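Local coordinates for beta-lactamase II (PDB 6V72), which probably hydrolyses the beta-lactam ring of antibiotics to a substituted beta-amino acid, using zinc as its cofactor, at residues 56-60 with 61-65; 115-118 with 119-123; 151-155 with 156-160; 172-175 with 176-179. One frame throughout, in Å; residues are numbered along the deposited sequence.

Contact 1 of 4, residues 56-60 with 61-65; sequences VVNGD and NTILV. With EDO (1,2-ethanediol), chain K.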
ATOM      1  N   VAL A  56      13.093  17.130 -21.225  1.00 13.77           N
ATOM      2  CA  VAL A  56      12.382  18.151 -21.991  1.00 14.27           C
ATOM      3  C   VAL A  56      13.399  19.046 -22.679  1.00 14.70           C
ATOM      4  O   VAL A  56      14.259  19.638 -22.018  1.00 17.42           O
ATOM      5  CB  VAL A  56      11.450  18.984 -21.086  1.00 14.54           C
ATOM      6  CG1 VAL A  56      10.753  20.091 -21.899  1.00 19.99           C
ATOM      7  CG2 VAL A  56      10.442  18.074 -20.402  1.00 14.83           C
ATOM      8  N   VAL A  57      13.269  19.180 -24.000  1.00 15.69           N
ATOM      9  CA  VAL A  57      14.159  20.032 -24.779  1.00 18.05           C
ATOM     10  C   VAL A  57      13.814  21.500 -24.564  1.00 19.05           C
ATOM     11  O   VAL A  57      12.647  21.906 -24.616  1.00 20.98           O
ATOM     12  CB  VAL A  57      14.072  19.671 -26.267  1.00 20.20           C
ATOM     13  CG1 VAL A  57      14.836  20.713 -27.113  1.00 21.03           C
ATOM     14  CG2 VAL A  57      14.597  18.250 -26.508  1.00 20.43           C
ATOM     15  N   ASN A  58      14.845  22.315 -24.357  1.00 18.02           N
ATOM     16  CA  ASN A  58      14.709  23.772 -24.396  1.00 17.46           C
ATOM     17  C   ASN A  58      15.921  24.314 -25.147  1.00 21.33           C
ATOM     18  O   ASN A  58      17.013  24.397 -24.578  1.00 21.17           O
ATOM     19  CB  ASN A  58      14.624  24.366 -22.999  1.00 18.08           C
ATOM     20  CG  ASN A  58      14.499  25.884 -23.021  1.00 19.73           C
ATOM     21  OD1 ASN A  58      14.903  26.540 -23.985  1.00 21.91           O
ATOM     22  ND2 ASN A  58      13.945  26.453 -21.956  1.00 20.59           N
ATOM     23  N   GLY A  59      15.719  24.692 -26.411  1.00 22.25           N
ATOM     24  CA  GLY A  59      16.819  25.229 -27.186  1.00 23.09           C
ATOM     25  C   GLY A  59      17.854  24.154 -27.398  1.00 24.64           C
ATOM     26  O   GLY A  59      17.549  23.065 -27.894  1.00 26.90           O
ATOM     27  N   ASP A  60      19.093  24.446 -27.001  1.00 25.75           N
ATOM     28  CA  ASP A  60      20.210  23.533 -27.184  1.00 24.98           C
ATOM     29  C   ASP A  60      20.523  22.717 -25.937  1.00 20.87           C
ATOM     30  O   ASP A  60      21.594  22.098 -25.866  1.00 22.03           O
ATOM     31  CB  ASP A  60      21.457  24.304 -27.619  1.00 30.02           C
ATOM     32  CG  ASP A  60      21.281  24.997 -28.965  1.00 40.89           C
ATOM     33  OD1 ASP A  60      20.655  24.413 -29.884  1.00 43.31           O
ATOM     34  OD2 ASP A  60      21.772  26.137 -29.099  1.00 46.75           O
ATOM     35  N   ASN A  61      19.623  22.692 -24.955  1.00 19.17           N
ATOM     36  CA  ASN A  61      19.818  21.901 -23.747  1.00 18.31           C
ATOM     37  C   ASN A  61      18.541  21.143 -23.416  1.00 16.97           C
ATOM     38  O   ASN A  61      17.504  21.300 -24.068  1.00 20.15           O
ATOM     39  CB  ASN A  61      20.231  22.782 -22.564  1.00 20.04           C
ATOM     40  CG  ASN A  61      21.659  23.297 -22.703  1.00 22.40           C
ATOM     41  OD1 ASN A  61      21.891  24.444 -23.107  1.00 26.50           O
ATOM     42  ND2 ASN A  61      22.629  22.435 -22.396  1.00 25.78           N
ATOM     43  N   THR A  62      18.635  20.296 -22.394  1.00 17.64           N
ATOM     44  CA  THR A  62      17.462  19.611 -21.867  1.00 15.60           C
ATOM     45  C   THR A  62      17.317  19.871 -20.383  1.00 15.71           C
ATOM     46  O   THR A  62      18.267  20.248 -19.690  1.00 16.45           O
ATOM     47  CB  THR A  62      17.513  18.089 -22.103  1.00 17.76           C
ATOM     48  OG1 THR A  62      18.808  17.582 -21.735  1.00 17.62           O
ATOM     49  CG2 THR A  62      17.243  17.755 -23.576  1.00 20.25           C
ATOM     50  N   ILE A  63      16.090  19.668 -19.909  0.61 13.16           N
ATOM     51  CA  ILE A  63      15.743  19.731 -18.491  0.61 14.05           C
ATOM     52  C   ILE A  63      15.228  18.365 -18.078  0.61 12.14           C
ATOM     53  O   ILE A  63      14.376  17.783 -18.758  0.61 14.46           O
ATOM     54  CB  ILE A  63      14.691  20.814 -18.208  0.61 16.45           C
ATOM     55  CG1 ILE A  63      15.259  22.183 -18.560  0.61 19.04           C
ATOM     56  CG2 ILE A  63      14.269  20.779 -16.756  0.61 17.40           C
ATOM     57  CD1 ILE A  63      14.263  23.043 -19.234  0.61 19.91           C
ATOM     58  N   LEU A  64      15.751  17.858 -16.973  1.00 13.10           N
ATOM     59  CA  LEU A  64      15.432  16.522 -16.478  1.00 13.20           C
ATOM     60  C   LEU A  64      14.395  16.613 -15.364  1.00 10.74           C
ATOM     61  O   LEU A  64      14.540  17.426 -14.446  1.00 12.89           O
ATOM     62  CB  LEU A  64      16.698  15.838 -15.957  1.00 13.19           C
ATOM     63  CG  LEU A  64      16.556  14.412 -15.399  1.00 12.79           C
ATOM     64  CD1 LEU A  64      16.104  13.462 -16.462  1.00 14.10           C
ATOM     65  CD2 LEU A  64      17.873  13.972 -14.779  1.00 15.76           C
ATOM     66  N   VAL A  65      13.344  15.793 -15.455  1.00 10.44           N
ATOM     67  CA  VAL A  65      12.397  15.620 -14.355  1.00 10.78           C
ATOM     68  C   VAL A  65      12.615  14.224 -13.801  1.00 10.31           C
ATOM     69  O   VAL A  65      12.350  13.236 -14.493  1.00 12.27           O
ATOM     70  CB  VAL A  65      10.939  15.802 -14.796  1.00 11.59           C
ATOM     71  CG1 VAL A  65      10.015  15.539 -13.578  1.00 13.54           C
ATOM     72  CG2 VAL A  65      10.726  17.190 -15.405  1.00 13.16           C
TER
HETATM   73  C1  EDO K 310       9.522  20.647 -25.778  1.00 24.71           C
HETATM   74  O1  EDO K 310      10.572  21.315 -26.499  1.00 25.69           O
HETATM   75  C2  EDO K 310       8.977  21.567 -24.687  1.00 25.65           C
HETATM   76  O2  EDO K 310       8.461  22.770 -25.264  1.00 28.54           O
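Residues 56-60 and 61-65 meet as the closed end of a beta hairpin, where V56, V57 and N58 pair antiparallel with I63, T62 and N61 in the large mixed sheet. V56 and I63 exchange two backbone bonds: V56 N gives to I63 O at 2.9 Å, and I63 N returns one to V56 O at 2.8 Å. That same V56 O is approached by T62 CA at 3.2 Å, a CA-H...O contact. The end is closed by a type II' beta turn from N58 to N61, the tight reversal of a two-residue hairpin. G59 suits its second position, for its phi of 66° comes easily to a residue without a CB, and exposed D60 follows with its carboxylate on the outer side of the turn. N58 N reaches N61 O at 2.9 Å nearly straight (171°), whereas N61 N approaches N58 O from above the carbonyl plane at 3.1 Å. On the face of V57 and T62 the branched side chains cross obliquely, V57 CG2 lying 4.0 Å from T62 CG2; both methyls are anti to their own carbonyl carbons. T62 OG1 is bonded to K87 O. On the other face, in one of the two conformers of I63, its CD1 lies 4.0 Å from N58 CB. Both asparagine amides are held outside the hairpin, N58 ND2 by A154 O and N61 ND2 by P88 O. A 1,2-ethanediol, probably from the crystallisation liquor, donates a hydrogen bond from its O1 to V57 O at 2.9 Å.

Contact 2 of 4, residues 115-118 with 119-123; sequences TWAH and PLSNE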
ATOM      1  N   THR A 115      20.403  21.082  -9.660  1.00 14.64           N
ATOM      2  CA  THR A 115      19.294  20.260  -9.204  1.00 13.64           C
ATOM      3  C   THR A 115      18.370  21.076  -8.311  1.00 11.71           C
ATOM      4  O   THR A 115      18.841  21.878  -7.501  1.00 15.01           O
ATOM      5  CB  THR A 115      19.831  19.062  -8.441  1.00 15.26           C
ATOM      6  OG1 THR A 115      20.797  19.534  -7.480  1.00 18.61           O
ATOM      7  CG2 THR A 115      20.529  18.116  -9.413  1.00 16.71           C
ATOM      8  N   TRP A 116      17.064  20.856  -8.464  1.00 11.32           N
ATOM      9  CA  TRP A 116      16.023  21.641  -7.813  1.00 10.18           C
ATOM     10  C   TRP A 116      15.057  20.724  -7.086  1.00 11.76           C
ATOM     11  O   TRP A 116      14.706  19.660  -7.601  1.00 12.08           O
ATOM     12  CB  TRP A 116      15.240  22.465  -8.867  1.00 10.94           C
ATOM     13  CG  TRP A 116      16.058  23.566  -9.436  1.00 11.19           C
ATOM     14  CD1 TRP A 116      16.919  23.492 -10.492  1.00 14.87           C
ATOM     15  CD2 TRP A 116      16.138  24.901  -8.938  1.00 12.53           C
ATOM     16  NE1 TRP A 116      17.515  24.715 -10.697  1.00 15.36           N
ATOM     17  CE2 TRP A 116      17.056  25.597  -9.753  1.00 14.20           C
ATOM     18  CE3 TRP A 116      15.518  25.578  -7.881  1.00 12.94           C
ATOM     19  CZ2 TRP A 116      17.365  26.936  -9.550  1.00 16.05           C
ATOM     20  CZ3 TRP A 116      15.829  26.905  -7.681  1.00 13.03           C
ATOM     21  CH2 TRP A 116      16.746  27.573  -8.510  1.00 15.65           C
ATOM     22  N   ALA A 117      14.600  21.152  -5.905  1.00 10.01           N
ATOM     23  CA  ALA A 117      13.610  20.396  -5.153  1.00 10.18           C
ATOM     24  C   ALA A 117      12.796  21.342  -4.290  1.00  9.82           C
ATOM     25  O   ALA A 117      13.212  22.474  -4.019  1.00 10.79           O
ATOM     26  CB  ALA A 117      14.240  19.324  -4.257  1.00 12.45           C
ATOM     27  N   HIS A 118      11.625  20.852  -3.852  1.00 10.90           N
ATOM     28  CA  HIS A 118      10.876  21.536  -2.808  1.00  9.82           C
ATOM     29  C   HIS A 118      11.799  21.812  -1.617  1.00 10.51           C
ATOM     30  O   HIS A 118      12.594  20.940  -1.243  1.00 11.83           O
ATOM     31  CB  HIS A 118       9.689  20.666  -2.381  1.00 10.68           C
ATOM     32  CG  HIS A 118       8.727  21.371  -1.476  1.00 12.41           C
ATOM     33  ND1 HIS A 118       9.024  21.682  -0.164  1.00 14.65           N
ATOM     34  CD2 HIS A 118       7.475  21.846  -1.706  1.00 14.57           C
ATOM     35  CE1 HIS A 118       7.998  22.322   0.371  1.00 16.44           C
ATOM     36  NE2 HIS A 118       7.045  22.427  -0.539  1.00 16.93           N
ATOM     37  N   PRO A 119      11.709  22.992  -0.977  1.00 12.87           N
ATOM     38  CA  PRO A 119      12.678  23.323   0.088  1.00 16.23           C
ATOM     39  C   PRO A 119      12.643  22.391   1.275  1.00 18.07           C
ATOM     40  O   PRO A 119      13.650  22.289   1.994  1.00 22.77           O
ATOM     41  CB  PRO A 119      12.284  24.748   0.516  1.00 17.80           C
ATOM     42  CG  PRO A 119      10.977  25.015  -0.113  1.00 17.95           C
ATOM     43  CD  PRO A 119      10.850  24.134  -1.314  1.00 13.02           C
ATOM     44  N   LEU A 120      11.510  21.743   1.551  1.00 17.43           N
ATOM     45  CA  LEU A 120      11.442  20.932   2.754  1.00 21.30           C
ATOM     46  C   LEU A 120      11.621  19.457   2.450  1.00 22.69           C
ATOM     47  O   LEU A 120      11.623  18.639   3.375  1.00 26.05           O
ATOM     48  CB  LEU A 120      10.130  21.195   3.513  1.00 26.22           C
ATOM     49  CG  LEU A 120       9.920  22.640   3.983  1.00 27.97           C
ATOM     50  CD1 LEU A 120       8.630  22.793   4.820  1.00 26.88           C
ATOM     51  CD2 LEU A 120      11.165  23.168   4.747  1.00 27.97           C
ATOM     52  N   SER A 121      11.810  19.092   1.187  0.56 22.44           N
ATOM     53  CA  SER A 121      12.034  17.695   0.865  0.56 28.18           C
ATOM     54  C   SER A 121      13.366  17.246   1.450  0.56 30.10           C
ATOM     55  O   SER A 121      14.352  17.986   1.417  0.56 29.94           O
ATOM     56  CB  SER A 121      12.010  17.481  -0.646  0.56 31.36           C
ATOM     57  OG  SER A 121      13.043  18.217  -1.266  0.56 32.37           O
ATOM     58  N   ASN A 122      13.377  16.037   2.011  0.72 31.10           N
ATOM     59  CA  ASN A 122      14.563  15.439   2.635  0.72 35.81           C
ATOM     60  C   ASN A 122      15.112  16.273   3.795  0.72 35.35           C
ATOM     61  O   ASN A 122      16.325  16.289   4.050  0.72 37.07           O
ATOM     62  CB  ASN A 122      15.661  15.161   1.604  0.72 40.52           C
ATOM     63  CG  ASN A 122      15.811  13.681   1.306  0.72 45.22           C
ATOM     64  OD1 ASN A 122      15.457  12.832   2.128  0.72 48.22           O
ATOM     65  ND2 ASN A 122      16.323  13.364   0.124  0.72 46.83           N
ATOM     66  N   GLU A 123      14.223  16.943   4.517  1.00 35.95           N
ATOM     67  CA  GLU A 123      14.573  17.629   5.757  1.00 35.90           C
ATOM     68  C   GLU A 123      15.415  16.751   6.688  1.00 40.71           C
ATOM     69  O   GLU A 123      16.416  17.207   7.262  1.00 42.39           O
ATOM     70  CB  GLU A 123      13.298  18.087   6.486  1.00 34.16           C
ATOM     71  CG  GLU A 123      13.204  19.560   6.656  1.00 30.51           C
ATOM     72  CD  GLU A 123      12.175  19.962   7.692  1.00 24.56           C
ATOM     73  OE1 GLU A 123      10.961  19.687   7.511  1.00 23.46           O
ATOM     74  OE2 GLU A 123      12.576  20.578   8.699  1.00 24.91           O
TER
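H118 and S121 close a type I beta turn that carries the chain out of strand 114-117 of the large mixed sheet into a surface loop. H118 O accepts a bond from S121 N at 3.2 Å, the donor standing well above the carbonyl plane. In one of the two conformers of the serine, OG gives the same oxygen a second, shorter bond of 2.8 Å, in the carbonyl plane and on a lone pair. Serine suits this place because its short side chain can fold back over the turn it ends: with chi1 at 62°, OG stands between the backbone N and the carbonyl carbon. In that conformer A117 CB, too small to crowd the hydroxyl, lies 3.4 Å from S121 OG. The H118 ring is gripped as well. L120 N lies at its edge, in the ring plane, and bonds ND1 at 3.0 Å almost straight (171°), so ND1 acts as an acceptor here and the neutral ring would probably carry its proton on NE2. Over one face sits P119, whose CD is 3.6 Å from the ring centroid, a CH-pi contact offset toward the rim. P119 fits the second turn position, where its ring holds phi near -62°. Farther out, Y160 meets the H118 ring edge-to-face and F139 also touches it, while P119 leans on A136. The S121 side chain comes within about 7 Å of that of H96, which binds zinc in another structure of this protein, though no zinc is bound here. A type II turn from L120 to E123 follows, where E123 OE1 forms a salt bridge with R167 NH2.

Contact 3 of 4, residues 151-155 with 156-160; sequences QSLAP and LRLYY. With CA (calcium ion), chain D.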
ATOM      1  N   GLN A 151      12.346  30.305 -13.901  1.00 11.71           N
ATOM      2  CA  GLN A 151      13.153  30.657 -15.069  1.00 12.79           C
ATOM      3  C   GLN A 151      13.969  29.472 -15.553  1.00 14.20           C
ATOM      4  O   GLN A 151      14.056  29.219 -16.764  1.00 18.39           O
ATOM      5  CB  GLN A 151      14.088  31.812 -14.726  1.00 14.68           C
ATOM      6  CG  GLN A 151      14.845  32.388 -15.922  1.00 18.19           C
ATOM      7  CD  GLN A 151      15.823  33.474 -15.498  1.00 20.90           C
ATOM      8  OE1 GLN A 151      16.714  33.235 -14.697  1.00 24.57           O
ATOM      9  NE2 GLN A 151      15.646  34.667 -16.022  1.00 29.78           N
ATOM     10  N   SER A 152      14.589  28.749 -14.625  1.00 15.12           N
ATOM     11  CA  SER A 152      15.570  27.734 -14.987  1.00 15.04           C
ATOM     12  C   SER A 152      14.942  26.463 -15.515  1.00 14.93           C
ATOM     13  O   SER A 152      15.598  25.722 -16.255  1.00 16.88           O
ATOM     14  CB  SER A 152      16.444  27.383 -13.780  1.00 17.94           C
ATOM     15  OG  SER A 152      17.095  28.539 -13.262  1.00 21.62           O
ATOM     16  N   LEU A 153      13.694  26.183 -15.152  1.00 14.55           N
ATOM     17  CA  LEU A 153      13.061  24.933 -15.538  1.00 14.32           C
ATOM     18  C   LEU A 153      12.000  25.133 -16.602  1.00 14.80           C
ATOM     19  O   LEU A 153      11.420  24.150 -17.065  1.00 15.50           O
ATOM     20  CB  LEU A 153      12.453  24.250 -14.306  1.00 15.76           C
ATOM     21  CG  LEU A 153      13.557  23.914 -13.272  1.00 17.65           C
ATOM     22  CD1 LEU A 153      13.024  23.612 -11.892  1.00 20.48           C
ATOM     23  CD2 LEU A 153      14.417  22.742 -13.757  1.00 20.11           C
ATOM     24  N   ALA A 154      11.733  26.372 -16.994  1.00 13.50           N
ATOM     25  CA  ALA A 154      10.846  26.625 -18.125  1.00 14.30           C
ATOM     26  C   ALA A 154      11.300  25.804 -19.331  1.00 15.41           C
ATOM     27  O   ALA A 154      12.508  25.672 -19.572  1.00 18.36           O
ATOM     28  CB  ALA A 154      10.850  28.122 -18.465  1.00 17.24           C
ATOM     29  N   PRO A 155      10.369  25.256 -20.134  1.00 14.55           N
ATOM     30  CA  PRO A 155       8.920  25.494 -20.137  1.00 15.33           C
ATOM     31  C   PRO A 155       8.115  24.713 -19.119  1.00 15.11           C
ATOM     32  O   PRO A 155       6.912  24.903 -19.073  1.00 15.91           O
ATOM     33  CB  PRO A 155       8.509  25.080 -21.549  1.00 18.15           C
ATOM     34  CG  PRO A 155       9.489  23.979 -21.880  1.00 18.41           C
ATOM     35  CD  PRO A 155      10.800  24.480 -21.312  1.00 16.61           C
ATOM     36  N   LEU A 156       8.750  23.863 -18.320  1.00 14.19           N
ATOM     37  CA  LEU A 156       8.009  23.200 -17.257  1.00 13.66           C
ATOM     38  C   LEU A 156       7.430  24.235 -16.309  1.00 14.16           C
ATOM     39  O   LEU A 156       8.101  25.206 -15.935  1.00 17.62           O
ATOM     40  CB  LEU A 156       8.908  22.245 -16.477  1.00 16.42           C
ATOM     41  CG  LEU A 156       9.357  21.023 -17.278  1.00 17.75           C
ATOM     42  CD1 LEU A 156      10.567  20.419 -16.603  1.00 23.75           C
ATOM     43  CD2 LEU A 156       8.244  19.981 -17.439  1.00 18.78           C
ATOM     44  N   ARG A 157       6.183  24.026 -15.913  1.00 12.72           N
ATOM     45  CA  ARG A 157       5.569  24.826 -14.865  1.00 12.83           C
ATOM     46  C   ARG A 157       5.489  23.961 -13.620  1.00 12.74           C
ATOM     47  O   ARG A 157       4.880  22.885 -13.642  1.00 14.42           O
ATOM     48  CB  ARG A 157       4.198  25.329 -15.298  1.00 15.45           C
ATOM     49  CG  ARG A 157       4.274  26.233 -16.529  1.00 16.31           C
ATOM     50  CD  ARG A 157       5.066  27.501 -16.275  1.00 20.70           C
ATOM     51  NE  ARG A 157       4.814  28.482 -17.332  1.00 20.73           N
ATOM     52  CZ  ARG A 157       5.722  28.908 -18.210  1.00 20.12           C
ATOM     53  NH1 ARG A 157       5.367  29.777 -19.138  1.00 20.01           N
ATOM     54  NH2 ARG A 157       6.981  28.491 -18.153  1.00 19.39           N
ATOM     55  N   LEU A 158       6.136  24.407 -12.555  1.00 13.06           N
ATOM     56  CA  LEU A 158       6.226  23.635 -11.316  1.00 12.89           C
ATOM     57  C   LEU A 158       5.113  24.029 -10.352  1.00 11.78           C
ATOM     58  O   LEU A 158       4.909  25.219 -10.097  1.00 11.76           O
ATOM     59  CB  LEU A 158       7.565  23.895 -10.636  1.00 14.98           C
ATOM     60  CG  LEU A 158       8.799  23.165 -11.125  1.00 20.64           C
ATOM     61  CD1 LEU A 158       8.900  23.091 -12.610  1.00 21.75           C
ATOM     62  CD2 LEU A 158       9.981  23.906 -10.527  1.00 24.77           C
ATOM     63  N   TYR A 159       4.430  23.030  -9.789  1.00 11.32           N
ATOM     64  CA  TYR A 159       3.261  23.261  -8.950  1.00  9.68           C
ATOM     65  C   TYR A 159       3.323  22.378  -7.709  1.00 11.56           C
ATOM     66  O   TYR A 159       3.444  21.149  -7.819  1.00 12.19           O
ATOM     67  CB  TYR A 159       1.968  22.969  -9.733  1.00 11.61           C
ATOM     68  CG  TYR A 159       0.734  23.265  -8.912  1.00 11.72           C
ATOM     69  CD1 TYR A 159       0.367  24.571  -8.623  1.00 12.82           C
ATOM     70  CD2 TYR A 159      -0.060  22.232  -8.415  1.00 14.82           C
ATOM     71  CE1 TYR A 159      -0.756  24.840  -7.863  1.00 13.76           C
ATOM     72  CE2 TYR A 159      -1.170  22.485  -7.662  1.00 14.88           C
ATOM     73  CZ  TYR A 159      -1.526  23.784  -7.384  1.00 14.02           C
ATOM     74  OH  TYR A 159      -2.667  24.032  -6.622  1.00 16.70           O
ATOM     75  N   TYR A 160       3.212  23.001  -6.537  1.00 10.95           N
ATOM     76  CA  TYR A 160       3.142  22.262  -5.279  1.00  9.88           C
ATOM     77  C   TYR A 160       1.678  22.151  -4.897  1.00 11.70           C
ATOM     78  O   TYR A 160       1.059  23.179  -4.575  1.00 12.52           O
ATOM     79  CB  TYR A 160       3.922  22.980  -4.172  1.00 11.34           C
ATOM     80  CG  TYR A 160       3.719  22.339  -2.818  1.00 12.01           C
ATOM     81  CD1 TYR A 160       3.926  20.971  -2.632  1.00 11.95           C
ATOM     82  CD2 TYR A 160       3.297  23.092  -1.734  1.00 14.05           C
ATOM     83  CE1 TYR A 160       3.737  20.385  -1.406  1.00 13.84           C
ATOM     84  CE2 TYR A 160       3.098  22.500  -0.496  1.00 16.08           C
ATOM     85  CZ  TYR A 160       3.318  21.142  -0.343  1.00 14.14           C
ATOM     86  OH  TYR A 160       3.121  20.534   0.890  1.00 18.06           O
TER
HETATM   87 CA    CA D 303      18.838  32.888 -13.700  0.78 20.83          CA
HETATM   88  O   HOH W   1      18.370  30.620 -14.585  1.00 32.50           O
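L153 and L158 form the apolar part of this helix-to-strand connection, which in the alpha-beta/beta-alpha fold of the metallo-beta-lactamase superfamily leads from helix 147-153 through A154 and P155 into strand 157-159 of the second sheet, where it pairs with strand 171-174. The two leucines cross at about a right angle. L153 CD1 and L158 CD2 are modelled only 3.3 Å apart, too short for an ordinary methyl contact, so the exact distance is doubtful. W116 packs on L153 and V172 on L158. A second packing contact sets a guanidinium edge on a methyl: the R157 chain, bent at chi2 (-63°), curls back over the turn and brings NH2, with A154 CB near the guanidinium plane, to 3.9 Å from that methyl. The peptide before P155 is cis, a form proline adopts more readily than other residues, and it helps turn the chain sharply. The polar link across this bend is a weak bond from L156 N to L153 O, 3.0 Å long but bent to 128°. Metal coordination lies on the helix, at Q151. Extended beyond CG, Q151 carries its neutral amide oxygen OE1 out to a calcium ion that E148 also binds. A water also binds the calcium, at 2.5 Å, and donates to S152 OG at 2.8 Å.

Contact 4 of 4, residues 172-175 with 176-179; sequences VGLP and ELGI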
ATOM      1  N   VAL A 172       4.705  18.761 -12.214  1.00 13.74           N
ATOM      2  CA  VAL A 172       5.119  19.660 -13.288  1.00 13.16           C
ATOM      3  C   VAL A 172       4.168  19.512 -14.465  1.00 13.67           C
ATOM      4  O   VAL A 172       3.557  18.462 -14.675  1.00 14.77           O
ATOM      5  CB  VAL A 172       6.586  19.425 -13.720  1.00 15.69           C
ATOM      6  CG1 VAL A 172       7.526  19.539 -12.521  1.00 18.22           C
ATOM      7  CG2 VAL A 172       6.715  18.059 -14.368  1.00 15.22           C
ATOM      8  N   GLY A 173       4.037  20.579 -15.242  1.00 13.01           N
ATOM      9  CA  GLY A 173       3.169  20.543 -16.394  1.00 14.08           C
ATOM     10  C   GLY A 173       3.797  21.271 -17.565  1.00 13.01           C
ATOM     11  O   GLY A 173       4.676  22.125 -17.405  1.00 14.56           O
ATOM     12  N   LEU A 174       3.299  20.917 -18.756  1.00 14.29           N
ATOM     13  CA  LEU A 174       3.606  21.591 -20.014  1.00 13.56           C
ATOM     14  C   LEU A 174       2.264  21.975 -20.620  1.00 16.81           C
ATOM     15  O   LEU A 174       1.729  21.260 -21.485  1.00 16.95           O
ATOM     16  CB  LEU A 174       4.388  20.692 -20.964  1.00 15.69           C
ATOM     17  CG  LEU A 174       5.793  20.357 -20.454  1.00 15.51           C
ATOM     18  CD1 LEU A 174       6.373  19.151 -21.196  1.00 19.74           C
ATOM     19  CD2 LEU A 174       6.711  21.568 -20.564  1.00 17.84           C
ATOM     20  N   PRO A 175       1.675  23.081 -20.164  1.00 17.97           N
ATOM     21  CA  PRO A 175       0.296  23.392 -20.566  1.00 19.33           C
ATOM     22  C   PRO A 175       0.137  23.619 -22.056  1.00 19.69           C
ATOM     23  O   PRO A 175      -0.941  23.351 -22.597  1.00 23.90           O
ATOM     24  CB  PRO A 175      -0.018  24.663 -19.761  1.00 19.21           C
ATOM     25  CG  PRO A 175       0.894  24.613 -18.594  1.00 19.79           C
ATOM     26  CD  PRO A 175       2.166  23.991 -19.117  1.00 19.26           C
ATOM     27  N   GLU A 176       1.176  24.094 -22.745  1.00 20.09           N
ATOM     28  CA  GLU A 176       1.042  24.335 -24.179  1.00 22.47           C
ATOM     29  C   GLU A 176       1.017  23.044 -24.973  1.00 22.58           C
ATOM     30  O   GLU A 176       0.631  23.064 -26.146  1.00 25.79           O
ATOM     31  CB  GLU A 176       2.183  25.219 -24.686  1.00 27.07           C
ATOM     32  CG  GLU A 176       2.185  26.607 -24.084  1.00 31.91           C
ATOM     33  CD  GLU A 176       0.993  27.447 -24.535  1.00 39.20           C
ATOM     34  OE1 GLU A 176       0.450  27.204 -25.635  1.00 42.10           O
ATOM     35  OE2 GLU A 176       0.600  28.363 -23.785  1.00 42.84           O
ATOM     36  N   LEU A 177       1.445  21.937 -24.375  1.00 20.23           N
ATOM     37  CA  LEU A 177       1.467  20.646 -25.035  1.00 20.00           C
ATOM     38  C   LEU A 177       0.441  19.691 -24.448  1.00 21.54           C
ATOM     39  O   LEU A 177       0.342  18.544 -24.905  1.00 25.54           O
ATOM     40  CB  LEU A 177       2.872  20.040 -24.946  1.00 21.34           C
ATOM     41  CG  LEU A 177       3.964  20.886 -25.604  1.00 23.14           C
ATOM     42  CD1 LEU A 177       5.338  20.319 -25.284  1.00 23.67           C
ATOM     43  CD2 LEU A 177       3.759  20.926 -27.103  1.00 26.06           C
ATOM     44  N   GLY A 178      -0.321  20.137 -23.450  1.00 20.05           N
ATOM     45  CA  GLY A 178      -1.347  19.305 -22.844  1.00 19.62           C
ATOM     46  C   GLY A 178      -0.841  18.122 -22.048  1.00 18.30           C
ATOM     47  O   GLY A 178      -1.504  17.081 -22.017  1.00 20.21           O
ATOM     48  N   ILE A 179       0.302  18.265 -21.382  1.00 15.50           N
ATOM     49  CA  ILE A 179       0.918  17.194 -20.606  1.00 15.87           C
ATOM     50  C   ILE A 179       1.043  17.658 -19.165  1.00 15.14           C
ATOM     51  O   ILE A 179       1.517  18.771 -18.903  1.00 17.82           O
ATOM     52  CB  ILE A 179       2.308  16.806 -21.154  1.00 17.66           C
ATOM     53  CG1 ILE A 179       2.223  16.263 -22.577  1.00 19.14           C
ATOM     54  CG2 ILE A 179       3.007  15.812 -20.219  1.00 18.04           C
ATOM     55  CD1 ILE A 179       3.575  16.289 -23.290  1.00 20.72           C
TER
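L174 O is gripped by two backbone donors, L177 N at 3.0 Å and, more weakly, I179 N at 3.3 Å. They close a beta hairpin that joins strand 171-174 to strand 179-181 and contains a G1 beta bulge, G178 and I179 both facing L174. L177 N comes in from above the carbonyl plane, 50° out of it. The second bond of the L174-I179 pair is the shorter: L174 N gives to I179 O at 2.8 Å. G173 CA adds a CA-H...O contact to I179 O at 3.5 Å. Inside the bend, G178 N makes a weak bond to P175 O. Glycine suits the first bulge position, where phi is 68°, a value costly for residues with a CB. P175, with phi near -63°, fits the start of the four-residue bend, and charged E176 suits its exposed outer side. L174 and I179, both buried, put their side chains on the same sheet face, with L174 CB 4.4 Å from I179 CB; V34 of strand 34-41 packs on them and also on exposed L177. L174 also meets P155 and L156, which ties the hairpin end to the chain entering strand 157-159. At the turn, L177 CB lies 4.3 Å from L174 CB and 3.8 Å from L174 O, the oxygen that its own N-H holds.

In the fold
Contacts 1 and 4 are both hairpin ends with glycine at a positive phi, but they belong to different sheets and differ in their closure: a type II' turn in one, a longer bend with a bulge in the other. Contacts 1, 3 and 4 touch one another pairwise: V65 packs on L156, V56 on L174, and R157 N probably bonds G173 O, pairing neighbouring strands. These three are partly buried, with aliphatic side chains turned inward; charged D60 and E176 sit at the bends of contacts 1 and 4, and prolines at those of contacts 3 and 4. Contact 2 is the surface contact, held by histidine and serine; contact 3 joins it to the rest.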